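Local atomic coordinates of metallo-beta-lactamase family protein (Staphylococcus aureus, PDB entry 3R2U), a protein that binds an iron(III) ion in a metallo-beta-lactamase fold and, as in relatives that also carry a rhodanese-like domain, probably oxidises persulfides. Residues K28-K33 with S60-V65; Q160-L165 with D211-W216; L333-E338 with Q356-D361. One frame throughout, in Å; residues are numbered along the deposited sequence.

Interaction 1 of 3, residues K28-K33 with S60-V65; sequences KQFYDK and SSYIRV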
loop_
_atom_site.group_PDB
_atom_site.type_symbol
_atom_site.label_atom_id
_atom_site.label_comp_id
_atom_site.label_asym_id
_atom_site.label_seq_id
_atom_site.Cartn_x
_atom_site.Cartn_y
_atom_site.Cartn_z
ATOM N N LYS A 28 13.238 9.362 -18.227
ATOM C CA LYS A 28 13.211 8.541 -17.020
ATOM C C LYS A 28 13.432 7.079 -17.355
ATOM O O LYS A 28 12.834 6.551 -18.274
ATOM C CB LYS A 28 11.904 8.662 -16.245
ATOM C CG LYS A 28 11.949 7.784 -15.014
ATOM C CD LYS A 28 10.814 7.984 -14.098
ATOM C CE LYS A 28 11.124 7.304 -12.753
ATOM N NZ LYS A 28 12.357 7.914 -12.129
ATOM N N GLN A 29 14.295 6.449 -16.577
ATOM C CA GLN A 29 14.579 5.041 -16.696
ATOM C C GLN A 29 13.695 4.245 -15.728
ATOM O O GLN A 29 13.414 4.700 -14.615
ATOM C CB GLN A 29 16.059 4.801 -16.389
ATOM C CG GLN A 29 16.557 3.365 -16.563
ATOM C CD GLN A 29 16.730 2.628 -15.241
ATOM O OE1 GLN A 29 15.942 2.792 -14.296
ATOM N NE2 GLN A 29 17.792 1.835 -15.156
ATOM N N PHE A 30 13.254 3.073 -16.169
ATOM C CA PHE A 30 12.438 2.153 -15.348
ATOM C C PHE A 30 13.197 0.849 -15.319
ATOM O O PHE A 30 13.508 0.295 -16.373
ATOM C CB PHE A 30 11.044 1.920 -15.968
ATOM C CG PHE A 30 10.204 3.173 -16.088
ATOM C CD1 PHE A 30 10.462 4.108 -17.091
ATOM C CD2 PHE A 30 9.153 3.403 -15.217
ATOM C CE1 PHE A 30 9.700 5.279 -17.194
ATOM C CE2 PHE A 30 8.362 4.561 -15.335
ATOM C CZ PHE A 30 8.645 5.496 -16.319
ATOM N N TYR A 31 13.492 0.343 -14.130
ATOM C CA TYR A 31 14.262 -0.876 -14.014
ATOM C C TYR A 31 13.469 -1.928 -13.298
ATOM O O TYR A 31 12.960 -1.676 -12.213
ATOM C CB TYR A 31 15.533 -0.632 -13.216
ATOM C CG TYR A 31 16.555 -1.729 -13.411
ATOM C CD1 TYR A 31 17.230 -1.832 -14.632
ATOM C CD2 TYR A 31 16.858 -2.644 -12.406
ATOM C CE1 TYR A 31 18.161 -2.794 -14.857
ATOM C CE2 TYR A 31 17.826 -3.650 -12.624
ATOM C CZ TYR A 31 18.468 -3.697 -13.870
ATOM O OH TYR A 31 19.415 -4.633 -14.183
ATOM N N ASP A 32 13.336 -3.097 -13.899
ATOM C CA ASP A 32 12.679 -4.199 -13.195
ATOM C C ASP A 32 13.778 -5.057 -12.591
ATOM O O ASP A 32 14.602 -5.624 -13.303
ATOM C CB ASP A 32 11.803 -5.034 -14.094
ATOM C CG ASP A 32 11.131 -6.164 -13.323
ATOM O OD1 ASP A 32 11.837 -7.100 -12.865
ATOM O OD2 ASP A 32 9.910 -6.098 -13.150
ATOM N N LYS A 33 13.804 -5.149 -11.278
ATOM C CA LYS A 33 14.854 -5.920 -10.606
ATOM C C LYS A 33 14.830 -7.430 -10.934
ATOM O O LYS A 33 15.886 -8.078 -11.001
ATOM C CB LYS A 33 14.756 -5.711 -9.104
ATOM C CG LYS A 33 13.481 -6.320 -8.485
ATOM C CD LYS A 33 13.483 -6.223 -6.969
ATOM C CE LYS A 33 12.305 -6.981 -6.373
ATOM N NZ LYS A 33 12.336 -6.968 -4.896
ATOM N N SER A 60 1.388 0.404 -16.616
ATOM C CA SER A 60 0.963 1.340 -15.570
ATOM C C SER A 60 2.007 2.339 -15.073
ATOM O O SER A 60 1.676 3.504 -14.856
ATOM C CB SER A 60 0.341 0.592 -14.382
ATOM O OG SER A 60 1.265 -0.258 -13.747
ATOM N N SER A 61 3.249 1.890 -14.895
ATOM C CA SER A 61 4.303 2.770 -14.408
ATOM C C SER A 61 4.592 3.886 -15.388
ATOM O O SER A 61 4.705 5.044 -14.991
ATOM C CB SER A 61 5.580 1.993 -14.101
ATOM O OG SER A 61 5.469 1.323 -12.862
ATOM N N TYR A 62 4.686 3.549 -16.670
ATOM C CA TYR A 62 4.952 4.555 -17.680
ATOM C C TYR A 62 3.792 5.561 -17.710
ATOM O O TYR A 62 4.004 6.779 -17.746
ATOM C CB TYR A 62 5.123 3.937 -19.069
ATOM C CG TYR A 62 6.035 2.740 -19.145
ATOM C CD1 TYR A 62 7.401 2.850 -18.888
ATOM C CD2 TYR A 62 5.541 1.498 -19.541
ATOM C CE1 TYR A 62 8.233 1.756 -18.984
ATOM C CE2 TYR A 62 6.351 0.403 -19.637
ATOM C CZ TYR A 62 7.700 0.525 -19.380
ATOM O OH TYR A 62 8.495 -0.583 -19.477
ATOM N N ILE A 63 2.570 5.032 -17.684
ATOM C CA ILE A 63 1.355 5.843 -17.704
ATOM C C ILE A 63 1.287 6.823 -16.519
ATOM O O ILE A 63 1.010 8.006 -16.722
ATOM C CB ILE A 63 0.084 4.948 -17.728
ATOM C CG1 ILE A 63 -0.026 4.234 -19.079
ATOM C CG2 ILE A 63 -1.169 5.774 -17.446
ATOM C CD1 ILE A 63 -1.095 3.147 -19.135
ATOM N N ARG A 64 1.561 6.326 -15.311
ATOM C CA ARG A 64 1.533 7.150 -14.100
ATOM C C ARG A 64 2.538 8.299 -14.187
ATOM O O ARG A 64 2.194 9.445 -13.917
ATOM C CB ARG A 64 1.778 6.296 -12.838
ATOM C CG ARG A 64 0.544 5.511 -12.409
ATOM C CD ARG A 64 0.760 4.596 -11.179
ATOM N NE ARG A 64 1.120 3.215 -11.538
ATOM C CZ ARG A 64 2.307 2.623 -11.346
ATOM N NH1 ARG A 64 2.474 1.352 -11.729
ATOM N NH2 ARG A 64 3.314 3.266 -10.763
ATOM N N VAL A 65 3.765 7.984 -14.581
ATOM C CA VAL A 65 4.812 8.993 -14.735
ATOM C C VAL A 65 4.426 10.001 -15.835
ATOM O O VAL A 65 4.544 11.196 -15.639
ATOM C CB VAL A 65 6.191 8.374 -15.026
ATOM C CG1 VAL A 65 7.187 9.433 -15.457
ATOM C CG2 VAL A 65 6.691 7.609 -13.787
#
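The ring of Phe30 receives the edge of Tyr62 over one face, while Val65 sits at its rim. Tyr62 CD1 stands 3.6 Å above the plane of the Phe30 ring, close to its centre, and comes within 3.7 Å of Phe30 CE1. The two aromatic planes are inclined at 68° with centroids 4.8 Å apart, a T-shaped (edge-to-face) pair in which Phe30 offers the face and Tyr62 the edge. In the plane of the phenylalanine, Val65 CG2 meets the far end of the ring, 3.8 Å from Phe30 CE2. The Ser61 carbonyl oxygen approaches the same atom obliquely, and that oxygen is already engaged by Val65 N one helical turn on. Phe30 reaches this position with CG anti to its own carbonyl carbon (chi1 -62°), which sends the ring from the strand into the groove between Tyr62 and Val65.

This is the covering of a sheet by a helix within the αβ/βα metallo-beta-lactamase fold. Strand 25-32 is the outermost strand at one side of a six-stranded mixed sheet, and helix 60-69 forms the link of a beta-alpha-beta crossover between the neighbouring parallel strands 49-53 and 72-77. The strand and helix segments run nearly antiparallel, at 154°, with their axes 10.4 Å apart. No hydrogen bond joins them, so dispersion and aromatic contacts carry the packing.

Val65 divides its two methyls between two strand residues: CG2 serves Phe30, while CG1 lies 4.1 Å from Lys28 CD, where the aliphatic part of the lysine crosses the valine at about a right angle. The Tyr62 hydroxyl is bonded beyond the contact to Ser39 OG and Ile56 N, which pins the far end of the ring. On another side of the helix, Ile63 packs on Tyr366 of the second subunit.

Interaction 2 of 3, residues Q160-L165 with D211-W216; sequences QVPMGL and DYIQIW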
loop_
_atom_site.group_PDB
_atom_site.type_symbol
_atom_site.label_atom_id
_atom_site.label_comp_id
_atom_site.label_asym_id
_atom_site.label_seq_id
_atom_site.Cartn_x
_atom_site.Cartn_y
_atom_site.Cartn_z
ATOM N N GLN A 160 22.642 20.656 -31.051
ATOM C CA GLN A 160 23.188 20.322 -32.377
ATOM C C GLN A 160 24.009 19.041 -32.350
ATOM O O GLN A 160 24.611 18.667 -33.357
ATOM C CB GLN A 160 24.147 21.422 -32.817
ATOM C CG GLN A 160 23.598 22.806 -32.713
ATOM C CD GLN A 160 22.605 23.096 -33.791
ATOM O OE1 GLN A 160 21.408 22.976 -33.582
ATOM N NE2 GLN A 160 23.096 23.428 -34.969
ATOM N N VAL A 161 24.084 18.414 -31.189
ATOM C CA VAL A 161 24.888 17.221 -30.991
ATOM C C VAL A 161 24.034 16.210 -30.254
ATOM O O VAL A 161 23.126 16.601 -29.521
ATOM C CB VAL A 161 26.150 17.522 -30.138
ATOM C CG1 VAL A 161 27.141 18.453 -30.890
ATOM C CG2 VAL A 161 25.764 18.130 -28.789
ATOM N N PRO A 162 24.307 14.910 -30.452
ATOM C CA PRO A 162 23.531 13.881 -29.783
ATOM C C PRO A 162 23.823 13.833 -28.296
ATOM O O PRO A 162 24.904 14.236 -27.847
ATOM C CB PRO A 162 23.981 12.601 -30.481
ATOM C CG PRO A 162 25.369 12.902 -30.944
ATOM C CD PRO A 162 25.337 14.327 -31.338
ATOM N N MET A 163 22.854 13.350 -27.535
ATOM C CA MET A 163 22.963 13.258 -26.100
ATOM C C MET A 163 23.256 11.842 -25.638
ATOM O O MET A 163 24.015 11.641 -24.711
ATOM C CB MET A 163 21.653 13.718 -25.451
ATOM C CG MET A 163 21.667 13.729 -23.892
ATOM S SD MET A 163 20.009 13.803 -23.177
ATOM C CE MET A 163 19.404 15.342 -23.849
ATOM N N GLY A 164 22.628 10.849 -26.263
ATOM C CA GLY A 164 22.798 9.487 -25.813
ATOM C C GLY A 164 22.264 8.462 -26.787
ATOM O O GLY A 164 21.580 8.801 -27.748
ATOM N N LEU A 165 22.588 7.204 -26.518
ATOM C CA LEU A 165 22.189 6.106 -27.351
ATOM C C LEU A 165 21.440 5.064 -26.538
ATOM O O LEU A 165 21.965 4.566 -25.535
ATOM C CB LEU A 165 23.421 5.445 -27.935
ATOM C CG LEU A 165 23.246 4.265 -28.916
ATOM C CD1 LEU A 165 22.724 4.749 -30.256
ATOM C CD2 LEU A 165 24.584 3.515 -29.094
ATOM N N ASP A 211 32.381 11.041 -27.837
ATOM C CA ASP A 211 32.679 10.300 -26.613
ATOM C C ASP A 211 31.879 10.741 -25.374
ATOM O O ASP A 211 31.824 10.018 -24.388
ATOM C CB ASP A 211 34.187 10.317 -26.335
ATOM C CG ASP A 211 34.969 9.359 -27.253
ATOM O OD1 ASP A 211 34.330 8.562 -28.000
ATOM O OD2 ASP A 211 36.223 9.386 -27.208
ATOM N N TYR A 212 31.242 11.898 -25.445
ATOM C CA TYR A 212 30.451 12.415 -24.326
ATOM C C TYR A 212 28.963 11.976 -24.350
ATOM O O TYR A 212 28.154 12.385 -23.471
ATOM C CB TYR A 212 30.550 13.939 -24.290
ATOM C CG TYR A 212 30.106 14.620 -25.577
ATOM C CD1 TYR A 212 28.768 14.641 -25.949
ATOM C CD2 TYR A 212 31.023 15.272 -26.400
ATOM C CE1 TYR A 212 28.357 15.261 -27.107
ATOM C CE2 TYR A 212 30.617 15.904 -27.574
ATOM C CZ TYR A 212 29.287 15.896 -27.916
ATOM O OH TYR A 212 28.859 16.504 -29.064
ATOM N N ILE A 213 28.574 11.179 -25.344
ATOM C CA ILE A 213 27.191 10.707 -25.367
ATOM C C ILE A 213 26.993 9.684 -24.243
ATOM O O ILE A 213 27.920 8.949 -23.879
ATOM C CB ILE A 213 26.743 10.080 -26.699
ATOM C CG1 ILE A 213 27.449 8.751 -26.967
ATOM C CG2 ILE A 213 26.903 11.081 -27.859
ATOM C CD1 ILE A 213 26.817 7.968 -28.140
ATOM N N GLN A 214 25.799 9.667 -23.672
ATOM C CA GLN A 214 25.471 8.647 -22.681
ATOM C C GLN A 214 25.097 7.341 -23.389
ATOM O O GLN A 214 24.727 7.352 -24.559
ATOM C CB GLN A 214 24.305 9.088 -21.823
ATOM C CG GLN A 214 24.563 10.343 -21.016
ATOM C CD GLN A 214 23.364 10.729 -20.186
ATOM O OE1 GLN A 214 22.749 9.881 -19.557
ATOM N NE2 GLN A 214 23.035 12.012 -20.166
ATOM N N ILE A 215 25.225 6.223 -22.669
ATOM C CA ILE A 215 24.838 4.909 -23.155
ATOM C C ILE A 215 23.702 4.458 -22.239
ATOM O O ILE A 215 23.873 4.353 -21.028
ATOM C CB ILE A 215 25.999 3.861 -23.088
ATOM C CG1 ILE A 215 27.199 4.270 -23.947
ATOM C CG2 ILE A 215 25.515 2.495 -23.506
ATOM C CD1 ILE A 215 26.892 4.535 -25.379
ATOM N N TRP A 216 22.539 4.223 -22.821
ATOM C CA TRP A 216 21.370 3.809 -22.082
ATOM C C TRP A 216 21.008 2.378 -22.478
ATOM O O TRP A 216 20.268 2.168 -23.417
ATOM C CB TRP A 216 20.219 4.754 -22.392
ATOM C CG TRP A 216 20.509 6.191 -22.051
ATOM C CD1 TRP A 216 21.047 6.667 -20.893
ATOM C CD2 TRP A 216 20.203 7.335 -22.852
ATOM N NE1 TRP A 216 21.129 8.038 -20.934
ATOM C CE2 TRP A 216 20.613 8.475 -22.125
ATOM C CE3 TRP A 216 19.646 7.507 -24.125
ATOM C CZ2 TRP A 216 20.477 9.775 -22.627
ATOM C CZ3 TRP A 216 19.502 8.802 -24.621
ATOM C CH2 TRP A 216 19.920 9.918 -23.867
HETATM O O HOH W 1 25.573 13.246 -23.151
#
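Three backbone hydrogen bonds stitch the parallel pair together. Gln214 N donates to Met163 O at 2.9 Å, Leu165 N reaches Gln214 O, and Trp216 N closes the ladder on Leu165 O at 2.8 Å. Gly164 with Gln214 and Leu165 with Ile215 form parallel bridges. A water adds a fourth tie, donating to both Met163 O and Tyr212 O where the two segments begin to part; Met163 O thus accepts from an amide and a water together.

Contacts with flat groups come next. Gly164 CA lies over one face of the Trp216 indole, 3.8 Å from the centroid of the six-membered ring, a CH-pi contact at the one position in the pair without a side chain. Met163 SD lies in the indole plane at its edge, 3.9 Å from Trp216 CH2, as a Met-aromatic contact. Strands 164-168 and 214-217 are inner neighbours in the second mixed sheet of the αβ/βα metallo-beta-lactamase fold. Phe27 and Phe166 also meet the Trp216 ring.

Among polar side chains, Trp216 NE1 donates to Gln214 OE1 at 2.8 Å, coming from above the carbonyl plane of the amide, 56° out of it. This bond ties the indole N-H to the amide and, with the packing on the ring, limits its rotation; at the other end of the amide, Gln214 NE2 has a weak bond to Thr234 O of the third subunit.

Apolar packing fills the remainder. Pro162 CG touches Ile213 CG2 at 3.9 Å, and Leu165 CB faces Ile213 CD1 and Ile215 CD1. Tyr212 CG occupies the crowded position between backbone N and carbonyl carbon (chi1 57°), which swings the ring toward the loop until its OH presses tightly on Val161 CB, 3.1 Å away.

Interaction 3 of 3, residues L333-E338 with Q356-D361; sequences LNYDQE and QLIGYD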
loop_
_atom_site.group_PDB
_atom_site.type_symbol
_atom_site.label_atom_id
_atom_site.label_comp_id
_atom_site.label_asym_id
_atom_site.label_seq_id
_atom_site.Cartn_x
_atom_site.Cartn_y
_atom_site.Cartn_z
ATOM N N LEU A 333 10.033 -23.353 -15.432
ATOM C CA LEU A 333 8.712 -22.936 -15.885
ATOM C C LEU A 333 8.350 -23.653 -17.161
ATOM O O LEU A 333 9.123 -23.658 -18.099
ATOM C CB LEU A 333 8.656 -21.408 -16.116
ATOM C CG LEU A 333 7.256 -20.794 -16.295
ATOM C CD1 LEU A 333 6.411 -20.966 -15.056
ATOM C CD2 LEU A 333 7.347 -19.326 -16.640
ATOM N N ASN A 334 7.197 -24.303 -17.173
ATOM C CA ASN A 334 6.707 -24.949 -18.383
ATOM C C ASN A 334 5.506 -24.108 -18.896
ATOM O O ASN A 334 4.418 -24.110 -18.286
ATOM C CB ASN A 334 6.316 -26.390 -18.081
ATOM C CG ASN A 334 5.962 -27.166 -19.317
ATOM O OD1 ASN A 334 5.509 -26.607 -20.317
ATOM N ND2 ASN A 334 6.160 -28.468 -19.256
ATOM N N TYR A 335 5.717 -23.374 -20.002
ATOM C CA TYR A 335 4.678 -22.501 -20.552
ATOM C C TYR A 335 3.438 -23.220 -21.052
ATOM O O TYR A 335 2.401 -22.598 -21.234
ATOM C CB TYR A 335 5.243 -21.625 -21.686
ATOM C CG TYR A 335 6.116 -20.493 -21.202
ATOM C CD1 TYR A 335 7.421 -20.726 -20.792
ATOM C CD2 TYR A 335 5.640 -19.182 -21.165
ATOM C CE1 TYR A 335 8.219 -19.703 -20.363
ATOM C CE2 TYR A 335 6.453 -18.144 -20.754
ATOM C CZ TYR A 335 7.740 -18.419 -20.345
ATOM O OH TYR A 335 8.578 -17.432 -19.901
ATOM N N ASP A 336 3.544 -24.518 -21.262
ATOM C CA ASP A 336 2.441 -25.318 -21.773
ATOM C C ASP A 336 1.565 -25.894 -20.667
ATOM O O ASP A 336 0.617 -26.642 -20.955
ATOM C CB ASP A 336 2.996 -26.471 -22.627
ATOM C CG ASP A 336 3.885 -25.981 -23.784
ATOM O OD1 ASP A 336 3.623 -24.906 -24.323
ATOM O OD2 ASP A 336 4.830 -26.685 -24.177
ATOM N N GLN A 337 1.889 -25.607 -19.405
ATOM C CA GLN A 337 1.087 -26.144 -18.305
ATOM C C GLN A 337 0.628 -25.065 -17.346
ATOM O O GLN A 337 1.275 -24.033 -17.192
ATOM C CB GLN A 337 1.895 -27.165 -17.493
ATOM C CG GLN A 337 2.421 -28.341 -18.290
ATOM C CD GLN A 337 3.112 -29.396 -17.427
ATOM O OE1 GLN A 337 2.941 -29.441 -16.197
ATOM N NE2 GLN A 337 3.859 -30.282 -18.081
ATOM N N GLU A 338 -0.488 -25.329 -16.704
ATOM C CA GLU A 338 -0.979 -24.491 -15.626
ATOM C C GLU A 338 -0.180 -24.897 -14.385
ATOM O O GLU A 338 0.107 -26.074 -14.172
ATOM C CB GLU A 338 -2.471 -24.713 -15.386
ATOM C CG GLU A 338 -3.344 -24.483 -16.624
ATOM C CD GLU A 338 -4.850 -24.592 -16.308
ATOM O OE1 GLU A 338 -5.554 -25.349 -17.012
ATOM O OE2 GLU A 338 -5.321 -23.938 -15.349
ATOM N N GLN A 356 3.917 -12.843 -15.256
ATOM C CA GLN A 356 3.304 -12.240 -16.429
ATOM C C GLN A 356 4.342 -11.372 -17.164
ATOM O O GLN A 356 4.240 -11.156 -18.372
ATOM C CB GLN A 356 2.082 -11.410 -16.080
ATOM C CG GLN A 356 0.962 -12.195 -15.408
ATOM C CD GLN A 356 -0.327 -11.408 -15.369
ATOM O OE1 GLN A 356 -0.639 -10.773 -14.380
ATOM N NE2 GLN A 356 -1.043 -11.402 -16.471
ATOM N N LEU A 357 5.340 -10.881 -16.443
ATOM C CA LEU A 357 6.370 -10.089 -17.079
ATOM C C LEU A 357 7.278 -10.949 -17.979
ATOM O O LEU A 357 7.993 -10.417 -18.823
ATOM C CB LEU A 357 7.155 -9.256 -16.071
ATOM C CG LEU A 357 6.282 -8.279 -15.274
ATOM C CD1 LEU A 357 7.152 -7.356 -14.454
ATOM C CD2 LEU A 357 5.326 -7.466 -16.173
ATOM N N ILE A 358 7.250 -12.265 -17.802
ATOM C CA ILE A 358 7.944 -13.163 -18.740
ATOM C C ILE A 358 6.921 -13.931 -19.580
ATOM O O ILE A 358 7.187 -15.012 -20.101
ATOM C CB ILE A 358 9.009 -14.093 -18.080
ATOM C CG1 ILE A 358 8.405 -14.998 -17.014
ATOM C CG2 ILE A 358 10.124 -13.269 -17.474
ATOM C CD1 ILE A 358 9.354 -16.140 -16.622
ATOM N N GLY A 359 5.739 -13.346 -19.735
ATOM C CA GLY A 359 4.716 -13.901 -20.615
ATOM C C GLY A 359 3.991 -15.156 -20.200
ATOM O O GLY A 359 3.517 -15.929 -21.071
ATOM N N TYR A 360 3.886 -15.383 -18.895
ATOM C CA TYR A 360 3.188 -16.562 -18.363
ATOM C C TYR A 360 1.959 -16.083 -17.594
ATOM O O TYR A 360 2.093 -15.404 -16.570
ATOM C CB TYR A 360 4.107 -17.409 -17.469
ATOM C CG TYR A 360 3.418 -18.652 -16.980
ATOM C CD1 TYR A 360 3.332 -19.803 -17.790
ATOM C CD2 TYR A 360 2.802 -18.677 -15.741
ATOM C CE1 TYR A 360 2.674 -20.934 -17.345
ATOM C CE2 TYR A 360 2.143 -19.799 -15.293
ATOM C CZ TYR A 360 2.066 -20.919 -16.099
ATOM O OH TYR A 360 1.408 -22.032 -15.642
ATOM N N ASP A 361 0.766 -16.439 -18.085
ATOM C CA ASP A 361 -0.501 -15.969 -17.498
ATOM C C ASP A 361 -1.342 -17.118 -16.945
ATOM O O ASP A 361 -2.526 -16.938 -16.686
ATOM C CB ASP A 361 -1.360 -15.274 -18.595
ATOM C CG ASP A 361 -0.765 -13.958 -19.090
ATOM O OD1 ASP A 361 0.093 -13.341 -18.409
ATOM O OD2 ASP A 361 -1.187 -13.521 -20.171
#
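Tyr335 and Tyr360 bind each other's loops through their hydroxyls and meet as a T-shaped (edge-to-face) pair, joining two loops of a small domain around the four-stranded parallel sheet 298-367, whose layout is consistent with a rhodanese-like fold. Tyr335 OH donates to Ile358 O at 2.8 Å, tilted somewhat from the carbonyl plane. Tyr360 OH donates to Gln337 O at a short 2.5 Å, in the carbonyl plane and on a lone pair. The edge of Tyr360 points at the face of Tyr335, the planes 81° apart. Leu333 CD1 lies over one face of the Tyr360 ring, 4.1 Å above its centre, in a CH-pi contact, while Leu333 CD2 meets Ile358 CD1 tip to tip at 3.8 Å.

What positions these groups is the shape of each loop. A type I turn from Asn334 to Gln337, reinforced by an Asx turn in which Asn334 OD1 accepts from Asp336 N, presents the Gln337 carbonyl. On the other segment, helix 345-356 ends in a Schellman motif with Gly359, at positive phi, as the C-prime residue. Tyr360 leaves that turn with CG anti to the backbone N (chi1 -177°), extending across to the other loop. Helix 269-279 packs on Tyr335 and Ile358. Further out, Asp361 OD1 is paired with Arg57 NH1 and also takes a bond from Gln356 NE2 at 3.0 Å, met from above the carboxylate plane.

How the interactions relate
The three contacts follow one another along the chain. Interactions 1 and 2 belong to the two mixed sheets of the metallo-beta-lactamase fold, with centres about 22 Å apart. Interaction 3 lies in the following domain with the parallel sheet, its centre about 38 Å from that of interaction 2. It nevertheless touches interaction 1, where Asp32 OD2 packs on Leu357 CD1 at 3.3 Å, so the end of strand 25-32 meets the turn that follows helix 345-356. In interaction 3 the side chain of Ile358 is about 12 Å from the iron, which is held by His80, His143 and Asp169, so this turn brings the second domain near the metal site without coordinating it.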